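PDB 3OKP: GDP-mannose-dependent alpha-(1-6)-phosphatidylinositol monomannoside mannosyltransferase from Corynebacterium glutamicum, which is a glycosyltransferase of the GT-B fold, with two Rossmann-like domains each built round a parallel beta-sheet. Local coordinates for residues 30-34 against 35-39; 204-207 against 208-212; 249-252 against 253-257; 316-319 against 320-324. One frame throughout, in Å; residues are numbered along the deposited sequence.

Contact 1: 30-34 against 35-39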
loop_
_atom_site.group_PDB
_atom_site.type_symbol
_atom_site.label_atom_id
_atom_site.label_comp_id
_atom_site.label_asym_id
_atom_site.label_seq_id
_atom_site.Cartn_x
_atom_site.Cartn_y
_atom_site.Cartn_z
ATOM N N ALA A 30 3.251 -8.387 -12.995
ATOM C CA ALA A 30 3.968 -7.706 -14.074
ATOM C C ALA A 30 5.496 -7.773 -13.940
ATOM O O ALA A 30 6.212 -7.591 -14.922
ATOM C CB ALA A 30 3.495 -6.255 -14.192
ATOM N N THR A 31 5.986 -8.050 -12.730
ATOM C CA THR A 31 7.428 -8.181 -12.478
ATOM C C THR A 31 7.973 -9.557 -12.871
ATOM O O THR A 31 9.189 -9.744 -12.970
ATOM C CB THR A 31 7.787 -7.923 -10.993
ATOM O OG1 THR A 31 7.198 -8.933 -10.164
ATOM C CG2 THR A 31 7.319 -6.543 -10.537
ATOM N N GLN A 32 7.073 -10.513 -13.091
ATOM C CA GLN A 32 7.467 -11.890 -13.398
ATOM C C GLN A 32 7.439 -12.179 -14.897
ATOM O O GLN A 32 6.864 -11.415 -15.675
ATOM C CB GLN A 32 6.560 -12.882 -12.654
ATOM C CG GLN A 32 6.497 -12.668 -11.139
ATOM C CD GLN A 32 7.847 -12.852 -10.463
ATOM O OE1 GLN A 32 8.396 -13.954 -10.438
ATOM N NE2 GLN A 32 8.387 -11.769 -9.915
ATOM N N ASP A 33 8.071 -13.284 -15.287
ATOM C CA ASP A 33 8.006 -13.789 -16.654
ATOM C C ASP A 33 6.556 -14.179 -16.949
ATOM O O ASP A 33 6.015 -15.068 -16.290
ATOM C CB ASP A 33 8.936 -15.002 -16.809
ATOM C CG ASP A 33 9.063 -15.484 -18.255
ATOM O OD1 ASP A 33 8.178 -15.201 -19.092
ATOM O OD2 ASP A 33 10.064 -16.168 -18.555
ATOM N N PRO A 34 5.919 -13.507 -17.934
ATOM C CA PRO A 34 4.508 -13.759 -18.258
ATOM C C PRO A 34 4.222 -15.213 -18.647
ATOM O O PRO A 34 3.118 -15.711 -18.407
ATOM C CB PRO A 34 4.243 -12.820 -19.442
ATOM C CG PRO A 34 5.596 -12.502 -19.999
ATOM C CD PRO A 34 6.496 -12.468 -18.808
ATOM N N GLU A 35 5.213 -15.886 -19.228
ATOM C CA GLU A 35 5.078 -17.293 -19.608
ATOM C C GLU A 35 5.012 -18.230 -18.395
ATOM O O GLU A 35 4.576 -19.377 -18.521
ATOM C CB GLU A 35 6.216 -17.710 -20.547
ATOM C CG GLU A 35 6.098 -17.149 -21.958
ATOM C CD GLU A 35 7.363 -17.334 -22.776
ATOM O OE1 GLU A 35 8.063 -18.350 -22.592
ATOM O OE2 GLU A 35 7.662 -16.457 -23.611
ATOM N N SER A 36 5.438 -17.733 -17.233
ATOM C CA SER A 36 5.448 -18.521 -15.994
ATOM C C SER A 36 4.268 -18.200 -15.067
ATOM O O SER A 36 4.212 -18.681 -13.934
ATOM C CB SER A 36 6.779 -18.332 -15.248
ATOM O OG SER A 36 6.801 -17.113 -14.518
ATOM N N ILE A 37 3.326 -17.398 -15.562
ATOM C CA ILE A 37 2.181 -16.952 -14.772
ATOM C C ILE A 37 0.858 -17.297 -15.450
ATOM O O ILE A 37 0.681 -17.044 -16.646
ATOM C CB ILE A 37 2.217 -15.413 -14.522
ATOM C CG1 ILE A 37 3.436 -15.008 -13.676
ATOM C CG2 ILE A 37 0.897 -14.925 -13.898
ATOM C CD1 ILE A 37 3.326 -15.321 -12.174
ATOM N N VAL A 38 -0.055 -17.884 -14.676
ATOM C CA VAL A 38 -1.450 -18.055 -15.082
ATOM C C VAL A 38 -2.336 -17.533 -13.946
ATOM O O VAL A 38 -2.045 -17.770 -12.774
ATOM C CB VAL A 38 -1.808 -19.540 -15.388
ATOM C CG1 VAL A 38 -3.228 -19.650 -15.946
ATOM C CG2 VAL A 38 -0.811 -20.161 -16.370
ATOM N N VAL A 39 -3.398 -16.811 -14.294
ATOM C CA VAL A 39 -4.340 -16.295 -13.297
ATOM C C VAL A 39 -5.687 -17.007 -13.402
ATOM O O VAL A 39 -6.198 -17.229 -14.502
ATOM C CB VAL A 39 -4.535 -14.756 -13.411
ATOM C CG1 VAL A 39 -5.539 -14.244 -12.371
ATOM C CG2 VAL A 39 -3.200 -14.030 -13.253
HETATM O O HOH W 1 7.993 -16.466 -11.334
#
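Asp-33 and Ser-36 face each other across a tight bend in which one carbonyl oxygen takes two bonds from the same serine. Ser-36 OG donates to Asp-33 O at 2.8 Å, lying in the carbonyl plane and using a lone pair. Ser-36 N reaches Asp-33 O at 2.9 Å from well above that plane, 51° out of it. The backbone bond closes a type I turn with Pro-34 and Glu-35 at its corners, and the chi1 of Ser-36 (80°) swings OG back over the turn. The aspartate side chain grips its start: with CG anti to the backbone N (chi1 -173°), OD1 accepts Glu-35 N at 3.0 Å, an Asx turn in which the donor comes from above the carboxylate plane. A weak bond of 3.3 Å from Ile-37 N to Pro-34 O carries the bend on towards the strand. Gln-32 brings CB to 3.9 Å from Ile-37 CG1, while its amide serves other partners. Water 1 donates to Gln-32 OE1 at 2.7 Å and only weakly to Ser-36 OG. Gln-32 NE2 gives a nearly straight bond, in its own amide plane, to Thr-31 OG1 at 3.1 Å, and a further one to Thr-373 OG1; Thr-31 OG1 in turn bonds to Phe-28 O. The turn delivers the chain from helix 20-29 into strand 37-42, which runs between strands 7-11 and 59-63. Ile-37 packs on Ile-29 of the preceding helix, and Gln-32 lies against Leu-372 and Leu-376 of helix 365-377, the last of the chain.

Contact 2: 204-207 against 208-212. With GDD (guanosine-5'-diphosphate-alpha-D-mannose), chain B.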
loop_
_atom_site.group_PDB
_atom_site.type_symbol
_atom_site.label_atom_id
_atom_site.label_comp_id
_atom_site.label_asym_id
_atom_site.label_seq_id
_atom_site.Cartn_x
_atom_site.Cartn_y
_atom_site.Cartn_z
ATOM N N ASN A 204 -1.461 13.538 1.176
ATOM C CA ASN A 204 -2.265 12.700 0.291
ATOM C C ASN A 204 -2.736 11.489 1.068
ATOM O O ASN A 204 -1.917 10.749 1.621
ATOM C CB ASN A 204 -1.462 12.243 -0.937
ATOM C CG ASN A 204 -0.720 13.377 -1.616
ATOM O OD1 ASN A 204 -1.158 14.530 -1.596
ATOM N ND2 ASN A 204 0.416 13.055 -2.227
ATOM N N SER A 205 -4.054 11.306 1.121
ATOM C CA SER A 205 -4.695 10.199 1.838
ATOM C C SER A 205 -6.209 10.350 1.800
ATOM O O SER A 205 -6.727 11.463 1.677
ATOM C CB SER A 205 -4.246 10.141 3.306
ATOM O OG SER A 205 -3.061 9.378 3.457
ATOM N N ARG A 206 -6.913 9.225 1.918
ATOM C CA ARG A 206 -8.363 9.237 2.084
ATOM C C ARG A 206 -8.713 10.058 3.319
ATOM O O ARG A 206 -7.985 10.036 4.316
ATOM C CB ARG A 206 -8.904 7.813 2.238
ATOM C CG ARG A 206 -8.746 6.933 0.998
ATOM C CD ARG A 206 -9.358 5.537 1.192
ATOM N NE ARG A 206 -8.659 4.757 2.215
ATOM C CZ ARG A 206 -9.099 4.573 3.458
ATOM N NH1 ARG A 206 -10.252 5.105 3.852
ATOM N NH2 ARG A 206 -8.386 3.849 4.311
ATOM N N LEU A 207 -9.820 10.790 3.247
ATOM C CA LEU A 207 -10.217 11.662 4.347
ATOM C C LEU A 207 -11.004 10.867 5.384
ATOM O O LEU A 207 -12.234 10.816 5.344
ATOM C CB LEU A 207 -11.007 12.879 3.840
ATOM C CG LEU A 207 -10.371 13.727 2.728
ATOM C CD1 LEU A 207 -11.249 14.928 2.396
ATOM C CD2 LEU A 207 -8.955 14.175 3.085
ATOM N N VAL A 208 -10.262 10.216 6.278
ATOM C CA VAL A 208 -10.823 9.485 7.420
ATOM C C VAL A 208 -10.032 9.871 8.680
ATOM O O VAL A 208 -8.858 10.245 8.574
ATOM C CB VAL A 208 -10.829 7.932 7.202
ATOM C CG1 VAL A 208 -11.781 7.539 6.069
ATOM C CG2 VAL A 208 -9.418 7.388 6.944
ATOM N N PRO A 209 -10.672 9.804 9.869
ATOM C CA PRO A 209 -10.029 10.255 11.111
ATOM C C PRO A 209 -8.598 9.757 11.341
ATOM O O PRO A 209 -7.733 10.549 11.723
ATOM C CB PRO A 209 -10.960 9.719 12.202
ATOM C CG PRO A 209 -12.287 9.665 11.560
ATOM C CD PRO A 209 -12.046 9.319 10.114
ATOM N N ARG A 210 -8.345 8.471 11.094
ATOM C CA ARG A 210 -7.063 7.861 11.467
ATOM C C ARG A 210 -5.841 8.385 10.704
ATOM O O ARG A 210 -4.712 8.211 11.159
ATOM C CB ARG A 210 -7.137 6.329 11.410
ATOM C CG ARG A 210 -7.129 5.721 10.009
ATOM C CD ARG A 210 -6.967 4.206 10.089
ATOM N NE ARG A 210 -6.907 3.576 8.769
ATOM C CZ ARG A 210 -5.787 3.425 8.071
ATOM N NH1 ARG A 210 -4.640 3.858 8.569
ATOM N NH2 ARG A 210 -5.815 2.854 6.875
ATOM N N LYS A 211 -6.067 9.039 9.564
ATOM C CA LYS A 211 -4.969 9.551 8.735
ATOM C C LYS A 211 -4.325 10.817 9.314
ATOM O O LYS A 211 -3.230 11.213 8.905
ATOM C CB LYS A 211 -5.439 9.787 7.294
ATOM C CG LYS A 211 -5.970 8.541 6.585
ATOM C CD LYS A 211 -4.856 7.585 6.175
ATOM C CE LYS A 211 -5.409 6.390 5.407
ATOM N NZ LYS A 211 -4.323 5.479 4.942
ATOM N N GLY A 212 -5.006 11.448 10.266
ATOM C CA GLY A 212 -4.429 12.568 10.999
ATOM C C GLY A 212 -4.384 13.894 10.266
ATOM O O GLY A 212 -3.544 14.747 10.581
HETATM N N2 GDD B . -5.160 9.554 -7.770
HETATM C C2 GDD B . -5.227 9.808 -6.441
HETATM N N1 GDD B . -5.796 10.957 -6.003
HETATM N N3 GDD B . -4.724 8.912 -5.560
HETATM C C4 GDD B . -4.782 9.152 -4.224
HETATM C C5 GDD B . -5.362 10.322 -3.758
HETATM C C6 GDD B . -5.873 11.232 -4.678
HETATM O O6 GDD B . -6.403 12.294 -4.290
HETATM N N7 GDD B . -5.289 10.301 -2.412
HETATM C C8 GDD B . -4.680 9.147 -2.053
HETATM N N9 GDD B . -4.376 8.451 -3.160
HETATM C "C1'" GDD B . -3.695 7.133 -3.235
HETATM C "C2'" GDD B . -2.230 7.262 -2.848
HETATM O "O2'" GDD B . -1.423 7.669 -3.956
HETATM C "C3'" GDD B . -1.889 5.871 -2.355
HETATM O "O3'" GDD B . -1.387 5.071 -3.433
HETATM C "C4'" GDD B . -3.211 5.295 -1.856
HETATM O "O4'" GDD B . -4.245 6.164 -2.337
HETATM C "C5'" GDD B . -3.260 5.227 -0.331
HETATM O "O5'" GDD B . -2.847 3.940 0.138
HETATM P PA GDD B . -2.316 3.736 1.473
HETATM O O1A GDD B . -1.829 2.586 1.547
HETATM O O2A GDD B . -1.406 4.569 1.712
HETATM O O3A GDD B . -3.351 3.889 2.478
HETATM P PB GDD B . -4.626 3.190 2.470
HETATM O O2B GDD B . -4.502 2.024 2.039
HETATM O O3B GDD B . -5.074 3.150 3.636
HETATM O O1B GDD B . -5.573 3.909 1.653
HETATM O O HOH W 2 -3.037 6.661 2.805
#
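The diphosphate of guanosine-5'-diphosphate-alpha-D-mannose is held by Arg-206 and Lys-211, which reach it from one short loop. Arg-206 NE points its N-H at O1B of the ligand over 3.2 Å (angle 164°), the oxygen lying at the edge of the guanidinium and in its plane; NH2 adds a weak bond to O3B. Lys-211 NZ bonds to O3B at 2.8 Å and more weakly to the bridging O3A. Arg-210 NH2 also stands 3.3 Å from O3B, its guanidinium turned 57° against that of Arg-206. Three cations thus gather round the beta phosphate, whose negative charge probably offsets their proximity. In the next shell, Glu-290 makes salt bridges to both Arg-210 NH1 and Lys-211 NZ. Water 2 accepts from Lys-211 NZ and lies 2.8 Å from Ser-205 OG, within bonding distance of ligand O3A and O2A as well; its two hydrogens can serve two of these three oxygens at a time. The aliphatic part of the lysine bends at chi2 (-74°) and runs past Ser-205, with CG 3.4 Å from Arg-206 O. Val-208 CG1 lies 3.6 Å from Arg-206 NH1, approaching that guanidinium obliquely. Behind these groups the backbone folds tightly: Leu-207 centres an inverse gamma turn with a weak 3.0 Å bond from Val-208 N to Arg-206 O, and a short 3-10 turn follows. The whole bend links the end of strand 200-204 to helix 213-226, with Gly-212 at the N-cap. Met-278 of strand 275-278 touches Ser-205 and Lys-211, and Leu-207 packs on Ile-234 of strand 231-235.

Contact 3: 249-252 against 253-257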
loop_
_atom_site.group_PDB
_atom_site.type_symbol
_atom_site.label_atom_id
_atom_site.label_comp_id
_atom_site.label_asym_id
_atom_site.label_seq_id
_atom_site.Cartn_x
_atom_site.Cartn_y
_atom_site.Cartn_z
ATOM N N THR A 249 -11.629 26.026 9.957
ATOM C CA THR A 249 -12.351 27.300 9.793
ATOM C C THR A 249 -11.512 28.543 10.113
ATOM O O THR A 249 -11.570 29.533 9.382
ATOM C CB THR A 249 -13.672 27.337 10.611
ATOM O OG1 THR A 249 -14.419 26.139 10.375
ATOM C CG2 THR A 249 -14.531 28.533 10.207
ATOM N N ASP A 250 -10.730 28.484 11.189
ATOM C CA ASP A 250 -9.923 29.633 11.613
ATOM C C ASP A 250 -8.539 29.690 10.961
ATOM O O ASP A 250 -7.785 30.642 11.178
ATOM C CB ASP A 250 -9.814 29.676 13.142
ATOM C CG ASP A 250 -11.159 29.899 13.818
ATOM O OD1 ASP A 250 -11.998 30.641 13.260
ATOM O OD2 ASP A 250 -11.377 29.333 14.911
ATOM N N VAL A 251 -8.213 28.675 10.162
ATOM C CA VAL A 251 -6.949 28.635 9.413
ATOM C C VAL A 251 -7.200 28.502 7.903
ATOM O O VAL A 251 -6.358 27.993 7.160
ATOM C CB VAL A 251 -6.003 27.506 9.922
ATOM C CG1 VAL A 251 -5.484 27.825 11.319
ATOM C CG2 VAL A 251 -6.701 26.139 9.905
ATOM N N SER A 252 -8.355 28.997 7.462
ATOM C CA SER A 252 -8.859 28.782 6.100
ATOM C C SER A 252 -7.935 29.266 4.978
ATOM O O SER A 252 -7.890 28.661 3.903
ATOM C CB SER A 252 -10.243 29.423 5.948
ATOM O OG SER A 252 -10.157 30.839 5.988
ATOM N N GLN A 253 -7.205 30.351 5.231
ATOM C CA GLN A 253 -6.308 30.931 4.231
ATOM C C GLN A 253 -5.053 30.089 4.003
ATOM O O GLN A 253 -4.388 30.232 2.975
ATOM C CB GLN A 253 -5.898 32.351 4.627
ATOM C CG GLN A 253 -7.034 33.356 4.656
ATOM C CD GLN A 253 -6.572 34.724 5.105
ATOM O OE1 GLN A 253 -6.610 35.043 6.298
ATOM N NE2 GLN A 253 -6.104 35.534 4.157
ATOM N N ASN A 254 -4.736 29.219 4.961
ATOM C CA ASN A 254 -3.514 28.413 4.902
ATOM C C ASN A 254 -3.745 26.909 4.721
ATOM O O ASN A 254 -2.798 26.117 4.762
ATOM C CB ASN A 254 -2.664 28.656 6.151
ATOM C CG ASN A 254 -2.212 30.095 6.280
ATOM O OD1 ASN A 254 -2.971 30.960 6.717
ATOM N ND2 ASN A 254 -0.961 30.356 5.910
ATOM N N VAL A 255 -5.004 26.524 4.536
ATOM C CA VAL A 255 -5.376 25.123 4.348
ATOM C C VAL A 255 -6.206 24.995 3.074
ATOM O O VAL A 255 -7.213 25.689 2.908
ATOM C CB VAL A 255 -6.164 24.562 5.568
ATOM C CG1 VAL A 255 -6.614 23.127 5.316
ATOM C CG2 VAL A 255 -5.322 24.626 6.837
ATOM N N LYS A 256 -5.773 24.112 2.178
ATOM C CA LYS A 256 -6.456 23.905 0.905
ATOM C C LYS A 256 -6.986 22.479 0.765
ATOM O O LYS A 256 -6.223 21.509 0.838
ATOM C CB LYS A 256 -5.521 24.236 -0.268
ATOM C CG LYS A 256 -4.855 25.618 -0.201
ATOM C CD LYS A 256 -5.829 26.738 -0.548
ATOM C CE LYS A 256 -5.142 28.100 -0.570
ATOM N NZ LYS A 256 -4.897 28.634 0.796
ATOM N N PHE A 257 -8.299 22.364 0.571
ATOM C CA PHE A 257 -8.937 21.088 0.268
ATOM C C PHE A 257 -9.043 20.938 -1.242
ATOM O O PHE A 257 -9.944 21.496 -1.875
ATOM C CB PHE A 257 -10.317 20.997 0.925
ATOM C CG PHE A 257 -10.270 20.923 2.425
ATOM C CD1 PHE A 257 -10.169 19.695 3.072
ATOM C CD2 PHE A 257 -10.320 22.083 3.193
ATOM C CE1 PHE A 257 -10.123 19.625 4.463
ATOM C CE2 PHE A 257 -10.269 22.022 4.580
ATOM C CZ PHE A 257 -10.173 20.791 5.217
#
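A type I turn on the return leg of a beta-alpha-beta crossover brings Val-251 against Val-255, where the chain leaves helix 241-247 and enters strand 255-259. This strand lies at the edge of the six-stranded parallel sheet of a Rossmann-like domain, beside strand 231-235. The turn has Ser-252 and Gln-253 at its corners and closes with Asn-254 N donating to Val-251 O at 3.0 Å, from 44° above the carbonyl plane. Its outer side is polar and exposed, whereas Val-251 touches Pro-221 and Ile-224 of helix 213-226. Side chains also tie the turn and the strand start to the chain leading into strand 231-235 and to its first residue: Asn-254 ND2 bonds to Ala-230 O and Pro-228 O, while Gln-231 takes a bond from Lys-256 NZ through OE1 and gives one to Gln-253 O through NE2. Two groups of Val-251 receive one methyl of Val-255. Chi1 of Val-255 (177°) sets CG1 anti to the backbone N and turns CG2 back towards the turn, where it lies 3.5 Å from Val-251 O and 3.7 Å from Val-251 CG2.

Contact 4: 316-319 against 320-324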
loop_
_atom_site.group_PDB
_atom_site.type_symbol
_atom_site.label_atom_id
_atom_site.label_comp_id
_atom_site.label_asym_id
_atom_site.label_seq_id
_atom_site.Cartn_x
_atom_site.Cartn_y
_atom_site.Cartn_z
ATOM N N GLU A 316 7.728 1.807 9.822
ATOM C CA GLU A 316 8.582 0.888 9.057
ATOM C C GLU A 316 8.930 1.402 7.656
ATOM O O GLU A 316 9.838 0.874 7.006
ATOM C CB GLU A 316 7.928 -0.496 8.939
ATOM C CG GLU A 316 7.723 -1.232 10.263
ATOM C CD GLU A 316 6.950 -2.536 10.101
ATOM O OE1 GLU A 316 7.288 -3.329 9.194
ATOM O OE2 GLU A 316 6.001 -2.770 10.882
ATOM N N THR A 317 8.210 2.423 7.193
ATOM C CA THR A 317 8.415 2.969 5.846
ATOM C C THR A 317 9.587 3.948 5.758
ATOM O O THR A 317 10.125 4.175 4.672
ATOM C CB THR A 317 7.151 3.675 5.306
ATOM O OG1 THR A 317 6.826 4.788 6.144
ATOM C CG2 THR A 317 5.967 2.711 5.244
ATOM N N VAL A 318 9.971 4.521 6.897
ATOM C CA VAL A 318 11.006 5.559 6.945
ATOM C C VAL A 318 12.224 5.157 7.783
ATOM O O VAL A 318 12.147 4.259 8.626
ATOM C CB VAL A 318 10.450 6.915 7.476
ATOM C CG1 VAL A 318 9.375 7.471 6.538
ATOM C CG2 VAL A 318 9.920 6.777 8.910
ATOM N N THR A 319 13.345 5.828 7.528
ATOM C CA THR A 319 14.549 5.701 8.349
ATOM C C THR A 319 14.829 7.071 8.978
ATOM O O THR A 319 14.259 8.068 8.532
ATOM C CB THR A 319 15.780 5.249 7.514
ATOM O OG1 THR A 319 16.285 6.353 6.756
ATOM C CG2 THR A 319 15.426 4.095 6.571
ATOM N N PRO A 320 15.693 7.131 10.017
ATOM C CA PRO A 320 16.083 8.428 10.589
ATOM C C PRO A 320 16.652 9.417 9.562
ATOM O O PRO A 320 16.612 10.627 9.789
ATOM C CB PRO A 320 17.158 8.046 11.611
ATOM C CG PRO A 320 16.810 6.653 12.003
ATOM C CD PRO A 320 16.326 6.011 10.738
ATOM N N ALA A 321 17.167 8.908 8.444
ATOM C CA ALA A 321 17.688 9.763 7.376
ATOM C C ALA A 321 16.601 10.343 6.465
ATOM O O ALA A 321 16.803 11.385 5.844
ATOM C CB ALA A 321 18.725 9.009 6.546
ATOM N N THR A 322 15.452 9.675 6.385
ATOM C CA THR A 322 14.454 10.006 5.361
ATOM C C THR A 322 13.190 10.674 5.898
ATOM O O THR A 322 12.478 11.364 5.157
ATOM C CB THR A 322 14.039 8.759 4.537
ATOM O OG1 THR A 322 13.162 7.930 5.312
ATOM C CG2 THR A 322 15.256 7.955 4.100
ATOM N N GLY A 323 12.906 10.456 7.178
ATOM C CA GLY A 323 11.645 10.895 7.754
ATOM C C GLY A 323 11.623 10.914 9.267
ATOM O O GLY A 323 12.561 10.458 9.922
ATOM N N LEU A 324 10.537 11.453 9.812
ATOM C CA LEU A 324 10.336 11.524 11.251
ATOM C C LEU A 324 9.024 10.849 11.620
ATOM O O LEU A 324 8.049 10.911 10.866
ATOM C CB LEU A 324 10.340 12.984 11.719
ATOM C CG LEU A 324 11.658 13.758 11.565
ATOM C CD1 LEU A 324 11.411 15.246 11.339
ATOM C CD2 LEU A 324 12.582 13.530 12.759
#
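Thr-322 folds back against Thr-319 at the end of a loop, and its side chain carries much of the contact. Its CB sits 4.0 Å from Thr-319 OG1. At CB the chain forks: chi1 of 76° puts OG1 between the backbone N and the carbonyl carbon, pointing at the main chain of Thr-319. There OG1 accepts Thr-319 N at 3.1 Å along a nearly straight line (169°), and it also bonds to Gln-300 OE1, so this buried hydroxyl is gripped by two partners. Val-318 CB comes to 3.6 Å from the same oxygen, the two side chains meeting at a slant. The other branch, CG2, ends 3.3 Å from Thr-319 OG1. The main chain answers with a type I turn cornered by Pro-320 and Ala-321: Thr-319 O accepts Thr-322 N at 2.9 Å from above the carbonyl plane, and Gly-323 N at 3.1 Å almost in line with the C=O bond. A weak bond of 3.2 Å from Ala-321 N to Thr-319 OG1 adds an ST turn. The turn feeds strand 323-325, at the edge of the six-stranded sheet next to strand 306-308. Helix 345-362 meets Thr-322 through Ala-354 and His-358, and Gln-300 belongs to helix 294-301, which also borders Val-318.

How the contacts relate
Read from the N terminus, the four contacts follow in series; none nests in or crosses another. Contact 1 closes the bend from helix 20-29 into strand 37-42 of the seven-stranded sheet. The other three belong to the second domain and its six-stranded sheet. Contact 2, with its centre about 35 Å from that of contact 1, turns strand 200-204 into helix 213-226 at the ligand. Contact 3 returns helix 241-247 to strand 255-259, and contact 4 brings the chain into strand 323-325. These last two strands form opposite edges of the sheet, their contact centres about 28 Å apart, while contact 2 follows the C-terminal end of an inner strand.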